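Local structure of SusD superfamily protein (Bacteroides fragilis, 3L22) at residues D54-I59 against E269-G274; T237-A242 against I324-E329; Y291-D296 against A363-N368; K353-R358 against R386-G391. The protein probably binds sugars at the bacterial outer membrane, as SusD-family lipoproteins do in glycan uptake, and carries zinc ions in the crystal. One frame throughout, in Å; residues are numbered along the deposited sequence.

Interaction 1. Residues D54-I59 against E269-G274; sequences DDVINI and EYYYDG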
# COMPACT_ATOMS: atom_id res chain seq x y z
N ASP A 54 2.19 -12.79 6.40
CA ASP A 54 2.05 -14.12 6.93
C ASP A 54 0.76 -14.82 6.46
O ASP A 54 0.37 -15.87 6.98
CB ASP A 54 2.07 -14.03 8.47
CG ASP A 54 0.95 -13.12 9.02
OD1 ASP A 54 0.14 -12.59 8.22
OD2 ASP A 54 0.90 -12.90 10.25
N ASP A 55 0.13 -14.26 5.43
CA ASP A 55 -1.14 -14.78 4.92
C ASP A 55 -1.03 -15.49 3.58
O ASP A 55 -1.92 -16.24 3.21
CB ASP A 55 -2.13 -13.64 4.87
CG ASP A 55 -2.54 -13.19 6.27
OD1 ASP A 55 -2.64 -14.07 7.19
OD2 ASP A 55 -2.79 -11.98 6.46
N VAL A 56 0.05 -15.20 2.85
CA VAL A 56 0.45 -15.92 1.64
C VAL A 56 1.81 -16.51 1.91
O VAL A 56 2.46 -16.08 2.88
CB VAL A 56 0.44 -14.99 0.39
CG1 VAL A 56 -1.01 -14.66 0.02
CG2 VAL A 56 1.29 -13.71 0.58
N ILE A 57 2.21 -17.50 1.09
CA ILE A 57 3.55 -18.07 1.12
C ILE A 57 4.16 -18.01 -0.25
O ILE A 57 3.47 -18.15 -1.23
CB ILE A 57 3.60 -19.54 1.60
CG1 ILE A 57 2.62 -20.44 0.81
CG2 ILE A 57 3.34 -19.56 3.06
CD1 ILE A 57 2.77 -21.97 1.08
N ASN A 58 5.47 -17.81 -0.28
CA ASN A 58 6.25 -17.81 -1.49
C ASN A 58 6.99 -19.14 -1.53
O ASN A 58 7.84 -19.39 -0.68
CB ASN A 58 7.23 -16.62 -1.49
CG ASN A 58 7.95 -16.44 -2.82
OD1 ASN A 58 8.35 -17.44 -3.46
ND2 ASN A 58 8.12 -15.17 -3.25
N ILE A 59 6.65 -19.99 -2.49
CA ILE A 59 7.29 -21.31 -2.62
C ILE A 59 8.24 -21.39 -3.82
O ILE A 59 8.64 -22.46 -4.24
CB ILE A 59 6.24 -22.47 -2.58
CG1 ILE A 59 5.13 -22.31 -3.62
CG2 ILE A 59 5.62 -22.62 -1.17
CD1 ILE A 59 5.57 -22.49 -5.05
N GLU A 269 0.97 -12.67 -12.51
CA GLU A 269 2.04 -13.61 -12.75
C GLU A 269 2.54 -14.28 -11.47
O GLU A 269 3.07 -15.40 -11.53
CB GLU A 269 3.20 -12.93 -13.48
CG GLU A 269 2.89 -12.72 -14.94
CD GLU A 269 3.94 -11.88 -15.61
OE1 GLU A 269 4.02 -10.67 -15.31
OE2 GLU A 269 4.72 -12.47 -16.36
N TYR A 270 2.33 -13.64 -10.32
CA TYR A 270 2.75 -14.20 -9.03
C TYR A 270 1.75 -15.18 -8.41
O TYR A 270 2.13 -15.97 -7.55
CB TYR A 270 3.12 -13.03 -8.06
CG TYR A 270 4.54 -12.59 -8.24
CD1 TYR A 270 4.94 -12.00 -9.41
CD2 TYR A 270 5.49 -12.78 -7.25
CE1 TYR A 270 6.23 -11.60 -9.61
CE2 TYR A 270 6.80 -12.37 -7.44
CZ TYR A 270 7.14 -11.78 -8.63
OH TYR A 270 8.40 -11.39 -8.87
N TYR A 271 0.49 -15.14 -8.84
CA TYR A 271 -0.59 -15.91 -8.24
C TYR A 271 -1.23 -16.96 -9.16
O TYR A 271 -1.73 -17.96 -8.66
CB TYR A 271 -1.72 -14.98 -7.77
CG TYR A 271 -1.31 -14.07 -6.62
CD1 TYR A 271 -1.13 -14.59 -5.35
CD2 TYR A 271 -1.15 -12.70 -6.80
CE1 TYR A 271 -0.77 -13.78 -4.29
CE2 TYR A 271 -0.79 -11.86 -5.74
CZ TYR A 271 -0.58 -12.43 -4.50
OH TYR A 271 -0.21 -11.64 -3.45
N TYR A 272 -1.18 -16.77 -10.47
CA TYR A 272 -2.05 -17.52 -11.37
C TYR A 272 -1.76 -18.99 -11.53
O TYR A 272 -2.66 -19.70 -11.93
CB TYR A 272 -2.12 -16.90 -12.79
CG TYR A 272 -1.05 -17.32 -13.76
CD1 TYR A 272 0.28 -17.03 -13.51
CD2 TYR A 272 -1.36 -18.01 -14.97
CE1 TYR A 272 1.28 -17.38 -14.39
CE2 TYR A 272 -0.33 -18.39 -15.88
CZ TYR A 272 0.98 -18.05 -15.56
OH TYR A 272 2.06 -18.33 -16.36
N ASP A 273 -0.53 -19.44 -11.32
CA ASP A 273 -0.20 -20.83 -11.64
C ASP A 273 0.27 -21.69 -10.47
O ASP A 273 0.66 -22.82 -10.67
CB ASP A 273 0.80 -20.88 -12.81
CG ASP A 273 2.17 -20.40 -12.45
OD1 ASP A 273 2.42 -19.99 -11.28
OD2 ASP A 273 3.03 -20.47 -13.37
N GLY A 274 0.29 -21.15 -9.26
CA GLY A 274 0.73 -21.92 -8.09
C GLY A 274 2.23 -22.12 -7.95
O GLY A 274 2.66 -22.75 -7.00
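Val56, which meets Tyr271 across this contact, follows Asp55, whose OD1 is gripped twice. Arg386 NH2 forms a salt bridge to Asp55 OD1, and the backbone N of Ile285 also bonds to this oxygen. The two segments themselves share no hydrogen bond and meet at two points, one apolar and one a methyl against a backbone carbonyl oxygen. At the first, Val56 CG1 reaches the edge of the Tyr271 ring, close to its plane, with CE1 the nearest ring atom at 4.4 Å. Both side chains are buried, and both also touch Met277. At the second, more exposed point, Ile59 CD1 lies against Gly274 O at 3.5 Å. The Ile59 branch is bent to get there: CG1 sits between the backbone N and carbonyl carbon (chi1 54°), and chi2 of 69° turns CD1 again. Ile59 is also backbone-bonded to Ile276. The turn after helix 267-271, with Gly274 at a positive phi of 76°, leads into strand 277-279, which pairs antiparallel with strand 56-58 as a two-stranded sheet.

Interaction 2. Residues T237-A242 against I324-E329; sequences TLIYKA and IFRYAE. With EDO (1,2-ethanediol), chain B; EDO (1,2-ethanediol), chain C.
Ile239 CD1 presses on the side chain of Arg326, 3.4 Å from CD of that arginine. Its distance to Arg326 NE is nearly the same, 3.5 Å. The two side chains cross at about a right angle. Ile239 CD1 comes to the guanidinium obliquely. Arg326 runs extended from CG to NE, which carries the guanidinium out to the second partner, Tyr240. Tyr240 OH lies 3.8 Å from Arg326 NH2, a contact without a hydrogen bond. The tyrosine ring and the guanidinium stand nearly perpendicular, at 82°. Ile239 CG1 also sits over the centre of the Tyr240 ring, so the two residues of the 3-10 turn brace each other.

The next shell fixes these groups. Glu392 links them: OE1 pairs with Arg326 NE and OE2 bonds to Tyr240 OH. Arg326 NH1 is shared by Glu248 OE2 and Glu388 OE2, and Glu248 OE2 also accepts the backbone N of Ala328, near the start of the helix. Phe312 meets the Tyr240 ring edge-to-face. Lys241 NZ donates to Thr237 OG1 at 2.9 Å and links the two ends of the turn. Farther out, Tyr327 OH is hydrogen-bonded to O2 of a 1,2-ethanediol (chain C), probably from the crystallisation liquor, at 3.2 Å, and Glu329 OE2 pairs with Arg209.

Arg326 is the N-cap residue of helix 327-339. It stands where strand 322-326, paired antiparallel with strand 249-253, passes into that helix. The 3-10 turn 238-240 packs against this junction, with helix 345-359 touching Arg326 and Ala328 through Arg358.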
# COMPACT_ATOMS: atom_id res chain seq x y z
N THR A 237 -16.15 -9.50 -6.15
CA THR A 237 -15.29 -9.76 -7.32
C THR A 237 -15.19 -8.58 -8.30
O THR A 237 -14.40 -8.62 -9.23
CB THR A 237 -15.73 -11.02 -8.09
OG1 THR A 237 -16.96 -10.78 -8.78
CG2 THR A 237 -15.94 -12.25 -7.12
N LEU A 238 -15.97 -7.52 -8.08
CA LEU A 238 -16.12 -6.47 -9.09
C LEU A 238 -14.81 -5.79 -9.47
O LEU A 238 -14.56 -5.55 -10.65
CB LEU A 238 -17.13 -5.41 -8.66
CG LEU A 238 -18.58 -5.84 -8.52
CD1 LEU A 238 -19.35 -4.67 -7.88
CD2 LEU A 238 -19.17 -6.27 -9.89
N ILE A 239 -13.96 -5.55 -8.49
CA ILE A 239 -12.78 -4.73 -8.72
C ILE A 239 -11.66 -5.46 -9.46
O ILE A 239 -10.73 -4.78 -9.88
CB ILE A 239 -12.22 -4.09 -7.43
CG1 ILE A 239 -11.73 -5.13 -6.41
CG2 ILE A 239 -13.25 -3.18 -6.80
CD1 ILE A 239 -11.01 -4.49 -5.19
N TYR A 240 -11.77 -6.79 -9.62
CA TYR A 240 -10.75 -7.57 -10.32
C TYR A 240 -11.14 -7.89 -11.77
O TYR A 240 -10.42 -8.62 -12.44
CB TYR A 240 -10.44 -8.89 -9.55
CG TYR A 240 -10.32 -8.65 -8.07
CD1 TYR A 240 -9.15 -8.11 -7.51
CD2 TYR A 240 -11.37 -8.92 -7.23
CE1 TYR A 240 -9.05 -7.86 -6.12
CE2 TYR A 240 -11.28 -8.67 -5.86
CZ TYR A 240 -10.14 -8.14 -5.31
OH TYR A 240 -10.15 -7.89 -3.94
N LYS A 241 -12.27 -7.38 -12.24
CA LYS A 241 -12.70 -7.56 -13.62
C LYS A 241 -13.23 -6.25 -14.20
O LYS A 241 -13.50 -5.30 -13.45
CB LYS A 241 -13.72 -8.66 -13.73
CG LYS A 241 -14.98 -8.52 -12.88
CD LYS A 241 -15.56 -9.98 -12.80
CE LYS A 241 -16.82 -10.15 -11.97
NZ LYS A 241 -16.96 -11.67 -11.53
N ALA A 242 -13.30 -6.21 -15.52
CA ALA A 242 -13.69 -4.99 -16.24
C ALA A 242 -14.91 -4.35 -15.56
O ALA A 242 -15.88 -5.06 -15.27
CB ALA A 242 -14.01 -5.31 -17.76
N ILE A 324 -5.11 0.36 -4.43
CA ILE A 324 -4.33 0.93 -3.31
C ILE A 324 -5.25 1.18 -2.11
O ILE A 324 -4.98 0.69 -1.04
CB ILE A 324 -3.61 2.23 -3.76
CG1 ILE A 324 -2.66 1.94 -4.95
CG2 ILE A 324 -2.87 2.90 -2.61
CD1 ILE A 324 -1.56 0.91 -4.70
N PHE A 325 -6.31 1.94 -2.31
CA PHE A 325 -7.30 2.23 -1.28
C PHE A 325 -8.69 1.88 -1.79
O PHE A 325 -9.11 2.34 -2.88
CB PHE A 325 -7.33 3.73 -0.93
CG PHE A 325 -6.01 4.30 -0.49
CD1 PHE A 325 -5.24 3.67 0.48
CD2 PHE A 325 -5.57 5.52 -1.01
CE1 PHE A 325 -4.06 4.22 0.90
CE2 PHE A 325 -4.39 6.06 -0.61
CZ PHE A 325 -3.62 5.42 0.35
N ARG A 326 -9.43 1.12 -0.99
CA ARG A 326 -10.86 0.94 -1.21
C ARG A 326 -11.62 1.06 0.10
O ARG A 326 -11.03 0.99 1.20
CB ARG A 326 -11.15 -0.37 -1.96
CG ARG A 326 -10.78 -1.63 -1.31
CD ARG A 326 -11.05 -2.79 -2.25
NE ARG A 326 -10.52 -4.06 -1.79
CZ ARG A 326 -11.13 -4.92 -0.94
NH1 ARG A 326 -12.31 -4.66 -0.40
NH2 ARG A 326 -10.53 -6.06 -0.63
N TYR A 327 -12.93 1.26 -0.02
CA TYR A 327 -13.73 1.65 1.14
C TYR A 327 -13.81 0.62 2.28
O TYR A 327 -13.98 1.03 3.43
CB TYR A 327 -15.13 2.07 0.68
CG TYR A 327 -15.98 2.72 1.74
CD1 TYR A 327 -15.55 3.82 2.46
CD2 TYR A 327 -17.27 2.25 1.99
CE1 TYR A 327 -16.33 4.38 3.46
CE2 TYR A 327 -18.09 2.82 2.96
CZ TYR A 327 -17.61 3.88 3.68
OH TYR A 327 -18.44 4.43 4.60
N ALA A 328 -13.71 -0.68 2.01
CA ALA A 328 -13.63 -1.63 3.12
C ALA A 328 -12.43 -1.30 4.00
O ALA A 328 -12.49 -1.52 5.22
CB ALA A 328 -13.57 -3.08 2.65
N GLU A 329 -11.33 -0.80 3.42
CA GLU A 329 -10.19 -0.39 4.22
C GLU A 329 -10.52 0.82 5.12
O GLU A 329 -10.12 0.86 6.31
CB GLU A 329 -8.95 -0.06 3.37
CG GLU A 329 -7.68 -0.05 4.23
CD GLU A 329 -6.54 0.73 3.60
OE1 GLU A 329 -6.41 0.71 2.33
OE2 GLU A 329 -5.77 1.36 4.38
C1 EDO B . -3.53 0.35 6.80
O1 EDO B . -4.54 -0.27 6.05
C2 EDO B . -2.11 -0.01 6.33
O2 EDO B . -1.24 0.59 7.34
C1 EDO C . -18.59 6.95 8.80
O1 EDO C . -18.26 8.26 9.30
C2 EDO C . -17.34 6.09 8.58
O2 EDO C . -17.07 5.65 7.22

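Interaction 3. Residues Y291-D296 against A363-N368; sequences YSLATD and ATDPLN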
# COMPACT_ATOMS: atom_id res chain seq x y z
N TYR A 291 -12.32 -17.32 9.59
CA TYR A 291 -11.86 -16.58 8.45
C TYR A 291 -11.62 -17.53 7.29
O TYR A 291 -10.88 -17.22 6.39
CB TYR A 291 -10.63 -15.74 8.88
CG TYR A 291 -11.03 -14.82 10.01
CD1 TYR A 291 -11.60 -13.59 9.77
CD2 TYR A 291 -10.91 -15.24 11.34
CE1 TYR A 291 -12.06 -12.80 10.83
CE2 TYR A 291 -11.34 -14.46 12.40
CZ TYR A 291 -11.92 -13.24 12.13
OH TYR A 291 -12.33 -12.47 13.18
N SER A 292 -12.27 -18.70 7.33
CA SER A 292 -12.28 -19.60 6.20
C SER A 292 -13.62 -20.29 6.05
O SER A 292 -13.69 -21.38 5.55
CB SER A 292 -11.15 -20.63 6.35
OG SER A 292 -11.26 -21.32 7.56
N LEU A 293 -14.69 -19.60 6.39
CA LEU A 293 -16.02 -20.19 6.33
C LEU A 293 -16.42 -20.47 4.87
O LEU A 293 -16.23 -19.62 3.98
CB LEU A 293 -17.02 -19.24 6.97
CG LEU A 293 -16.85 -18.98 8.46
CD1 LEU A 293 -17.67 -17.72 8.87
CD2 LEU A 293 -17.22 -20.24 9.28
N ALA A 294 -16.94 -21.66 4.62
CA ALA A 294 -17.26 -22.11 3.28
C ALA A 294 -18.26 -21.17 2.58
O ALA A 294 -18.25 -21.06 1.34
CB ALA A 294 -17.81 -23.63 3.32
N THR A 295 -19.12 -20.50 3.34
CA THR A 295 -20.10 -19.60 2.74
C THR A 295 -19.67 -18.12 2.78
O THR A 295 -20.46 -17.25 2.43
CB THR A 295 -21.44 -19.70 3.46
OG1 THR A 295 -21.18 -19.45 4.84
CG2 THR A 295 -22.08 -21.12 3.31
N ASP A 296 -18.45 -17.82 3.23
CA ASP A 296 -17.91 -16.45 3.15
C ASP A 296 -17.68 -16.14 1.67
O ASP A 296 -17.03 -16.90 0.98
CB ASP A 296 -16.59 -16.40 3.96
CG ASP A 296 -15.96 -15.00 4.09
OD1 ASP A 296 -15.91 -14.21 3.11
OD2 ASP A 296 -15.36 -14.74 5.18
N ALA A 363 -26.59 -13.94 10.70
CA ALA A 363 -27.48 -14.93 11.33
C ALA A 363 -26.83 -16.28 11.59
O ALA A 363 -27.20 -16.94 12.55
CB ALA A 363 -28.77 -15.13 10.48
N THR A 364 -25.86 -16.69 10.78
CA THR A 364 -25.16 -17.97 11.00
C THR A 364 -23.64 -17.82 11.29
O THR A 364 -22.89 -18.75 11.17
CB THR A 364 -25.32 -18.82 9.78
OG1 THR A 364 -24.76 -18.10 8.69
CG2 THR A 364 -26.85 -19.10 9.52
N ASP A 365 -23.19 -16.63 11.68
CA ASP A 365 -21.76 -16.36 11.95
C ASP A 365 -21.36 -16.92 13.34
O ASP A 365 -21.99 -16.61 14.35
CB ASP A 365 -21.56 -14.85 11.92
CG ASP A 365 -20.10 -14.42 11.87
OD1 ASP A 365 -19.18 -15.22 12.11
OD2 ASP A 365 -19.88 -13.22 11.57
N PRO A 366 -20.27 -17.68 13.41
CA PRO A 366 -19.77 -18.11 14.71
C PRO A 366 -19.15 -17.01 15.58
O PRO A 366 -18.97 -17.24 16.77
CB PRO A 366 -18.72 -19.17 14.36
CG PRO A 366 -18.43 -19.02 13.00
CD PRO A 366 -19.54 -18.32 12.31
N LEU A 367 -18.83 -15.86 15.01
CA LEU A 367 -18.30 -14.72 15.77
C LEU A 367 -19.46 -13.83 16.19
O LEU A 367 -20.22 -13.36 15.35
CB LEU A 367 -17.33 -13.93 14.88
CG LEU A 367 -16.59 -12.73 15.46
CD1 LEU A 367 -15.62 -13.18 16.56
CD2 LEU A 367 -15.87 -11.98 14.33
N ASN A 368 -19.63 -13.63 17.49
CA ASN A 368 -20.61 -12.68 17.97
C ASN A 368 -19.97 -11.30 18.21
O ASN A 368 -19.46 -11.02 19.30
CB ASN A 368 -21.30 -13.21 19.23
CG ASN A 368 -22.54 -12.42 19.58
OD1 ASN A 368 -22.67 -11.22 19.22
ND2 ASN A 368 -23.48 -13.07 20.29
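Leu293 and Pro366 point at each other end-on between two surface loops. Leu293 CD1 lies 4.0 Å from Pro366 CD, and Leu293 CD2 is 4.1 Å from Pro366 CG, so both methyls meet the proline ring. Leu293 CG is anti to its carbonyl carbon (chi1 -65°), which aims the branch at the other loop. The second pair is set differently. Tyr291 and Leu367 run at a slant to one another, and the tyrosine touches with its OH, 3.8 Å from Leu367 CD2. Arg356 of helix 345-359 packs against Tyr291, Leu293 and Leu367, and its NE forms a salt bridge to Asp365 OD2. The other oxygen of that carboxylate, Asp365 OD1, accepts the backbone N of Leu367 at 3.0 Å. This bond is nearly straight (170°), but the N-H arrives from above the carboxylate plane, 62° out of it. Pro366 also touches Asp290, which binds zinc in a crystal structure of this protein, though not in this chain's model. A bound zinc ion lies about 5 Å from the Leu367 side chain. One loop carries an Asx turn at Asp365. The other contains a type I beta turn from Leu293 to Asp296, the N-cap of helix 297-302.

Interaction 4. Residues K353-R358 against R386-G391; sequences KQVRGR and RLEFIG
Arg358 and Glu388 join helix 345-359 to helix 374-388, a buried contact between two helices within the SusD family region, which belongs to the TPR clan. Arg358 NH2 donates to Glu388 OE2 at 2.8 Å in a salt bridge. The bond is bent, with an angle of 133° at the hydrogen. The guanidinium and carboxylate planes are nearly parallel, 15° apart, yet OE2 is met from somewhat above the carboxylate plane. Arg358 is bent at chi2 and chi3, which brings its guanidinium to the glutamate. A water ties the same groups together. It accepts from Arg358 NE at 2.9 Å, in the guanidinium plane, and donates to Val355 O at 2.8 Å and to Glu388 OE1 at 2.6 Å. Each carboxylate oxygen has a further cationic partner: Arg298 NH1 at OE1 and Arg326 NH1 at OE2. Arg358 NH1 is satisfied by Glu248 OE1 and Pro233 O. So many cationic partners would probably favour the charged form of Glu388. A bound zinc ion lies about 5 Å from the Arg358 side chain. Beside these polar bonds, Val355 lies obliquely across Glu388, and its CG1 methyl rests 3.5 Å from Glu388 OE1.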
# COMPACT_ATOMS: atom_id res chain seq x y z
N LYS A 353 -18.81 -4.75 11.74
CA LYS A 353 -19.97 -5.46 11.23
C LYS A 353 -20.30 -5.08 9.78
O LYS A 353 -20.70 -5.95 8.98
CB LYS A 353 -21.18 -5.25 12.14
CG LYS A 353 -21.09 -6.03 13.44
CD LYS A 353 -22.07 -5.56 14.48
CE LYS A 353 -23.48 -6.14 14.25
NZ LYS A 353 -24.36 -6.18 15.48
N GLN A 354 -20.11 -3.82 9.39
CA GLN A 354 -20.37 -3.46 8.00
C GLN A 354 -19.53 -4.27 7.04
O GLN A 354 -20.04 -4.78 6.04
CB GLN A 354 -20.08 -1.99 7.70
CG GLN A 354 -21.03 -1.02 8.26
CD GLN A 354 -20.73 0.40 7.78
OE1 GLN A 354 -20.72 0.68 6.56
NE2 GLN A 354 -20.47 1.29 8.72
N VAL A 355 -18.24 -4.37 7.33
CA VAL A 355 -17.33 -5.05 6.41
C VAL A 355 -17.57 -6.56 6.45
O VAL A 355 -17.74 -7.16 5.38
CB VAL A 355 -15.87 -4.70 6.68
CG1 VAL A 355 -14.92 -5.54 5.78
CG2 VAL A 355 -15.65 -3.16 6.47
N ARG A 356 -17.61 -7.15 7.64
CA ARG A 356 -17.76 -8.60 7.72
C ARG A 356 -19.12 -9.04 7.17
O ARG A 356 -19.21 -10.04 6.46
CB ARG A 356 -17.58 -9.10 9.16
CG ARG A 356 -17.67 -10.63 9.34
CD ARG A 356 -17.30 -11.08 10.75
NE ARG A 356 -17.39 -12.54 10.89
CZ ARG A 356 -16.45 -13.41 10.54
NH1 ARG A 356 -15.28 -13.02 10.06
NH2 ARG A 356 -16.66 -14.71 10.70
N GLY A 357 -20.17 -8.30 7.51
CA GLY A 357 -21.52 -8.58 7.02
C GLY A 357 -21.69 -8.51 5.51
O GLY A 357 -22.60 -9.13 4.96
N ARG A 358 -20.84 -7.76 4.83
CA ARG A 358 -20.85 -7.77 3.38
C ARG A 358 -20.53 -9.17 2.81
O ARG A 358 -21.13 -9.58 1.79
CB ARG A 358 -20.00 -6.66 2.80
CG ARG A 358 -20.07 -6.52 1.26
CD ARG A 358 -18.96 -7.21 0.54
NE ARG A 358 -17.63 -6.69 0.81
CZ ARG A 358 -17.00 -5.73 0.12
NH1 ARG A 358 -17.60 -5.11 -0.90
NH2 ARG A 358 -15.75 -5.38 0.44
N ARG A 386 -6.93 -8.90 7.59
CA ARG A 386 -6.09 -9.92 6.96
C ARG A 386 -6.82 -10.65 5.83
O ARG A 386 -6.25 -10.87 4.73
CB ARG A 386 -5.58 -10.90 8.02
CG ARG A 386 -4.54 -10.30 8.95
CD ARG A 386 -4.17 -11.24 10.09
NE ARG A 386 -3.40 -12.38 9.60
CZ ARG A 386 -2.90 -13.34 10.37
NH1 ARG A 386 -3.10 -13.35 11.69
NH2 ARG A 386 -2.22 -14.33 9.81
N LEU A 387 -8.08 -11.00 6.07
CA LEU A 387 -8.88 -11.71 5.07
C LEU A 387 -9.37 -10.76 3.97
O LEU A 387 -9.22 -11.05 2.79
CB LEU A 387 -10.07 -12.45 5.72
CG LEU A 387 -11.05 -13.19 4.80
CD1 LEU A 387 -10.31 -14.25 3.97
CD2 LEU A 387 -12.20 -13.83 5.57
N GLU A 388 -9.91 -9.63 4.35
CA GLU A 388 -10.34 -8.66 3.35
C GLU A 388 -9.21 -8.25 2.39
O GLU A 388 -9.48 -8.10 1.21
CB GLU A 388 -10.95 -7.43 4.01
CG GLU A 388 -11.70 -6.46 3.09
CD GLU A 388 -13.05 -6.97 2.58
OE1 GLU A 388 -13.75 -7.75 3.28
OE2 GLU A 388 -13.40 -6.58 1.44
N PHE A 389 -7.97 -8.06 2.90
CA PHE A 389 -6.87 -7.51 2.12
C PHE A 389 -5.74 -8.48 1.79
O PHE A 389 -4.64 -8.08 1.39
CB PHE A 389 -6.40 -6.19 2.77
CG PHE A 389 -7.44 -5.17 2.67
CD1 PHE A 389 -7.70 -4.57 1.45
CD2 PHE A 389 -8.27 -4.90 3.74
CE1 PHE A 389 -8.74 -3.65 1.32
CE2 PHE A 389 -9.30 -4.00 3.61
CZ PHE A 389 -9.54 -3.40 2.40
N ILE A 390 -6.05 -9.77 1.85
CA ILE A 390 -5.12 -10.78 1.39
C ILE A 390 -4.76 -10.49 -0.06
O ILE A 390 -5.64 -10.29 -0.91
CB ILE A 390 -5.66 -12.23 1.60
CG1 ILE A 390 -4.54 -13.27 1.34
CG2 ILE A 390 -6.92 -12.55 0.76
CD1 ILE A 390 -4.87 -14.72 1.88
N GLY A 391 -3.46 -10.43 -0.33
CA GLY A 391 -2.97 -10.10 -1.67
C GLY A 391 -3.02 -8.65 -2.11
O GLY A 391 -2.77 -8.36 -3.31
O HOH W 1 -16.38 -7.95 3.10

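From the N terminus, interaction 1 opens at strand 56-58 and closes a loop of 209 residues at the end of helix 267-271. Interaction 2 opens at 237-242, before that closure, and closes at 324-329, so the two cross. Interaction 3 opens at 291-296 and closes at 363-368, crossing interaction 2. Interaction 4 opens at 353-358, inside interaction 3, and closes at 386-391, crossing it in turn. Interaction 1 is in series with 3 and 4, and interaction 2 with 4. Interaction 4 touches each of the other three. Together they tie the sheet of 56-58 and 277-279, the strand-helix junction at 326-327, the surface loops at 291-296 and 363-368 and helices 345-359 and 374-388 to one another.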